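Antigen MTB48, Mycobacterial protein (Mycobacterium smegmatis, PDB 4WJ1) is secreted by the ESX-1 type VII system and is probably involved in DNA conjugation, at least in the recipient strain. Local coordinates at residues Y10-P13 with G14-R17; A43-Y46 with S47-A51. One frame throughout, in Å; residues are numbered along the deposited sequence.

Interaction 1 of 2, residues Y10-P13 with G14-R17; sequences YELP and GLER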
# COMPACT_ATOMS: atom_id res chain seq x y z
N TYR A 10 13.97 30.65 11.64
CA TYR A 10 14.32 29.61 10.67
C TYR A 10 15.81 29.46 10.58
O TYR A 10 16.55 30.42 10.74
CB TYR A 10 13.77 29.96 9.29
CG TYR A 10 14.00 31.41 8.97
CD1 TYR A 10 15.22 31.84 8.46
CD2 TYR A 10 13.01 32.35 9.21
CE1 TYR A 10 15.44 33.16 8.18
CE2 TYR A 10 13.22 33.69 8.93
CZ TYR A 10 14.44 34.09 8.42
OH TYR A 10 14.64 35.42 8.15
N GLU A 11 16.26 28.25 10.31
CA GLU A 11 17.63 28.05 9.89
C GLU A 11 17.57 27.42 8.52
O GLU A 11 17.05 26.31 8.37
CB GLU A 11 18.40 27.21 10.89
CG GLU A 11 18.85 28.04 12.09
CD GLU A 11 18.94 27.24 13.38
OE1 GLU A 11 19.07 26.00 13.30
OE2 GLU A 11 18.87 27.86 14.47
N LEU A 12 18.05 28.15 7.52
CA LEU A 12 17.87 27.72 6.13
C LEU A 12 18.46 26.32 5.84
O LEU A 12 17.80 25.52 5.18
CB LEU A 12 18.46 28.76 5.18
CG LEU A 12 17.82 30.15 5.34
CD1 LEU A 12 18.59 31.19 4.55
CD2 LEU A 12 16.34 30.12 4.91
N PRO A 13 19.68 26.01 6.33
CA PRO A 13 20.15 24.64 6.10
C PRO A 13 19.23 23.59 6.72
O PRO A 13 19.01 22.54 6.12
CB PRO A 13 21.52 24.61 6.77
CG PRO A 13 21.97 26.04 6.76
CD PRO A 13 20.73 26.86 6.93
N GLY A 14 18.70 23.87 7.91
CA GLY A 14 17.76 22.97 8.55
C GLY A 14 16.54 22.74 7.69
O GLY A 14 15.97 21.64 7.68
N LEU A 15 16.12 23.76 6.95
CA LEU A 15 14.98 23.61 6.06
C LEU A 15 15.34 22.72 4.87
O LEU A 15 14.53 21.91 4.44
CB LEU A 15 14.47 24.97 5.59
CG LEU A 15 13.89 25.94 6.64
CD1 LEU A 15 13.44 27.22 5.98
CD2 LEU A 15 12.74 25.34 7.41
N GLU A 16 16.56 22.86 4.34
CA GLU A 16 17.03 21.95 3.30
C GLU A 16 17.03 20.52 3.78
O GLU A 16 16.45 19.65 3.12
CB GLU A 16 18.43 22.31 2.82
CG GLU A 16 18.49 22.84 1.40
CD GLU A 16 17.68 22.02 0.42
OE1 GLU A 16 17.91 20.80 0.31
OE2 GLU A 16 16.79 22.61 -0.24
N ARG A 17 17.69 20.26 4.91
CA ARG A 17 17.75 18.92 5.47
C ARG A 17 16.36 18.32 5.54
O ARG A 17 16.16 17.16 5.19
CB ARG A 17 18.40 18.92 6.87
CG ARG A 17 19.93 18.80 6.87
CD ARG A 17 20.60 19.55 8.05
NE ARG A 17 19.79 19.59 9.27
CZ ARG A 17 20.00 20.41 10.31
NH1 ARG A 17 21.02 21.27 10.29
NH2 ARG A 17 19.21 20.36 11.37

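Interaction 2 of 2, residues A43-Y46 with S47-A51; sequences ASVY and SKLMA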
# COMPACT_ATOMS: atom_id res chain seq x y z
N ALA A 43 -9.41 -18.21 -8.89
CA ALA A 43 -9.24 -17.04 -9.75
C ALA A 43 -9.89 -15.82 -9.12
O ALA A 43 -9.40 -14.70 -9.26
CB ALA A 43 -9.85 -17.28 -11.12
N SER A 44 -11.00 -16.06 -8.44
CA SER A 44 -11.79 -14.96 -7.93
C SER A 44 -11.05 -14.32 -6.78
O SER A 44 -10.80 -13.12 -6.80
CB SER A 44 -13.16 -15.44 -7.48
OG SER A 44 -13.80 -14.42 -6.73
N VAL A 45 -10.68 -15.14 -5.79
CA VAL A 45 -9.94 -14.64 -4.64
C VAL A 45 -8.62 -14.01 -5.09
O VAL A 45 -8.27 -12.92 -4.66
CB VAL A 45 -9.68 -15.74 -3.61
CG1 VAL A 45 -8.74 -15.25 -2.52
CG2 VAL A 45 -11.00 -16.20 -3.00
N TYR A 46 -7.92 -14.69 -5.99
CA TYR A 46 -6.68 -14.16 -6.54
C TYR A 46 -6.82 -12.77 -7.15
O TYR A 46 -6.02 -11.88 -6.87
CB TYR A 46 -6.14 -15.10 -7.60
CG TYR A 46 -4.98 -14.54 -8.36
CD1 TYR A 46 -3.69 -14.54 -7.80
CD2 TYR A 46 -5.15 -14.05 -9.64
CE1 TYR A 46 -2.61 -14.04 -8.51
CE2 TYR A 46 -4.09 -13.53 -10.35
CZ TYR A 46 -2.82 -13.54 -9.79
OH TYR A 46 -1.77 -13.03 -10.51
N SER A 47 -7.81 -12.59 -8.01
CA SER A 47 -7.94 -11.34 -8.72
C SER A 47 -8.29 -10.23 -7.74
O SER A 47 -7.95 -9.06 -7.97
CB SER A 47 -8.99 -11.45 -9.83
OG SER A 47 -10.26 -11.68 -9.26
N LYS A 48 -8.94 -10.59 -6.63
CA LYS A 48 -9.24 -9.62 -5.57
C LYS A 48 -7.96 -9.16 -4.90
O LYS A 48 -7.72 -7.96 -4.77
CB LYS A 48 -10.20 -10.22 -4.54
CG LYS A 48 -11.60 -10.44 -5.09
CD LYS A 48 -12.61 -10.85 -4.04
CE LYS A 48 -13.98 -11.02 -4.67
NZ LYS A 48 -15.04 -11.34 -3.68
N LEU A 49 -7.13 -10.11 -4.47
CA LEU A 49 -5.88 -9.76 -3.82
C LEU A 49 -4.99 -8.94 -4.74
O LEU A 49 -4.33 -8.01 -4.28
CB LEU A 49 -5.14 -11.00 -3.36
CG LEU A 49 -5.80 -11.73 -2.20
CD1 LEU A 49 -5.15 -13.11 -2.00
CD2 LEU A 49 -5.72 -10.90 -0.94
N MSE A 50 -4.96 -9.28 -6.02
CA MSE A 50 -4.14 -8.53 -6.96
C MSE A 50 -4.68 -7.10 -7.09
O MSE A 50 -3.92 -6.14 -7.22
CB MSE A 50 -4.11 -9.21 -8.33
CG MSE A 50 -3.40 -10.55 -8.37
SE MSE A 50 -1.63 -10.59 -7.51
CE MSE A 50 -2.24 -11.33 -5.80
N ALA A 51 -6.00 -6.96 -7.04
CA ALA A 51 -6.62 -5.66 -7.22
C ALA A 51 -6.30 -4.77 -6.02
O ALA A 51 -5.97 -3.60 -6.18
CB ALA A 51 -8.12 -5.80 -7.40

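Interaction 1 of 2, residues Y10-P13 with G14-R17
Arg-17 N donates an almost straight hydrogen bond to Pro-13 O, with N and O 2.9 Å apart and an angle of 174° at the hydrogen. One residue back, Glu-16 N reaches Leu-12 O at 3.1 Å, and Leu-15 N bonds to Glu-11 O at the same 3.1 Å while making a second, weak bond to Leu-12 O. Three consecutive i to i+4 bonds thus build the first turn of helix 12-22, with Glu-11 at the N-cap. Pro-13 fits here because its ring nitrogen, which has no hydrogen to give, falls in the turn where no preceding carbonyl waits for one. The helix belongs to the PE part of the protein and lies against helix 40-96. Glu-16 points its carboxylate outward from this turn to a salt bridge with Arg-75 of that helix.

Arg-17 bends back along the turn, its chain kinked at chi2 and chi3, until one face of the guanidinium has Gly-14 CA centred 3.8 Å above its plane.

On the apolar side, Leu-15 CD1 is touched by Leu-12 CD2 at 4.2 Å and by Tyr-10 CB at 4.3 Å. With CG anti to its carbonyl carbon (chi1 -64°), Leu-15 leans back toward these neighbours. Tyr-10 carries its ring onward to stack with Tyr-81, and Leu-15 packs on Ala-78 and Trp-184.

Interaction 2 of 2, residues A43-Y46 with S47-A51
A Met-aromatic contact within a single turn of the long helix 40-96 brings Met-50, present as selenomethionine, against the ring of Tyr-46 four residues earlier. It is CG of Met-50 that meets the ring most directly: it stands over one face, 3.6 Å from the centroid of Tyr-46 and 21° off the ring normal, shifted toward the rim so that CZ of Tyr-46 is 3.4 Å from it. The selenium of Met-50 lies farther out and oblique, 4.4 Å from the same centroid. The chain bends at chi2 and chi3, which brings both SE and CE of Met-50 close to Tyr-46 CE1. Tyr-46 holds CG anti to its backbone N (chi1 172°), which sends the ring outward from the helix with one face to Met-50 CG. Its hydroxyl is hydrogen-bonded to Ala-33 O, which anchors the far end of the ring.

On another side of the turn, Ser-47 folds OG back onto the backbone, within hydrogen-bonding distance of two carbonyls: 2.9 Å from Ser-44 O and 3.1 Å from Ala-43 O. Lys-48 runs extended back toward Ser-44, its CE 4.0 Å from Ser-44 OG. On the buried side, Val-45 CG1 and Leu-49 CD1 meet at 4.2 Å, and both residues press on Phe-220 of helix 187-230, while Tyr-46, Leu-49 and Met-50 all touch Met-156 of helix 154-178. Backbone bonds from Ser-47, Lys-48, Leu-49 and Met-50 to the carbonyls four residues before run through the turn. The arrangement is i to i+4 side-chain pairing on more than one side of an alpha helix, here in a PE-part helix packed against PPE-part helices in a helical bundle.

Overall arrangement
Interactions 1 and 2 do not touch: their centres are 46 Å apart and their nearest atoms about 32 Å. They lie on opposite sides of the chain's centre, interaction 1 about 31 Å from it and interaction 2 about 16 Å, measured between centres. Helix 40-96 nevertheless connects them. Interaction 2 sits near its beginning, whereas residues 10-17 pack against its later part, around Arg-75 to Ile-84, so the helix that follows 12-22 in the chain carries one contact within itself and packs against the other. Interaction 1 begins a short helix, and interaction 2 lies in the first turns of a long one, packed against helices 154-178 and 187-230.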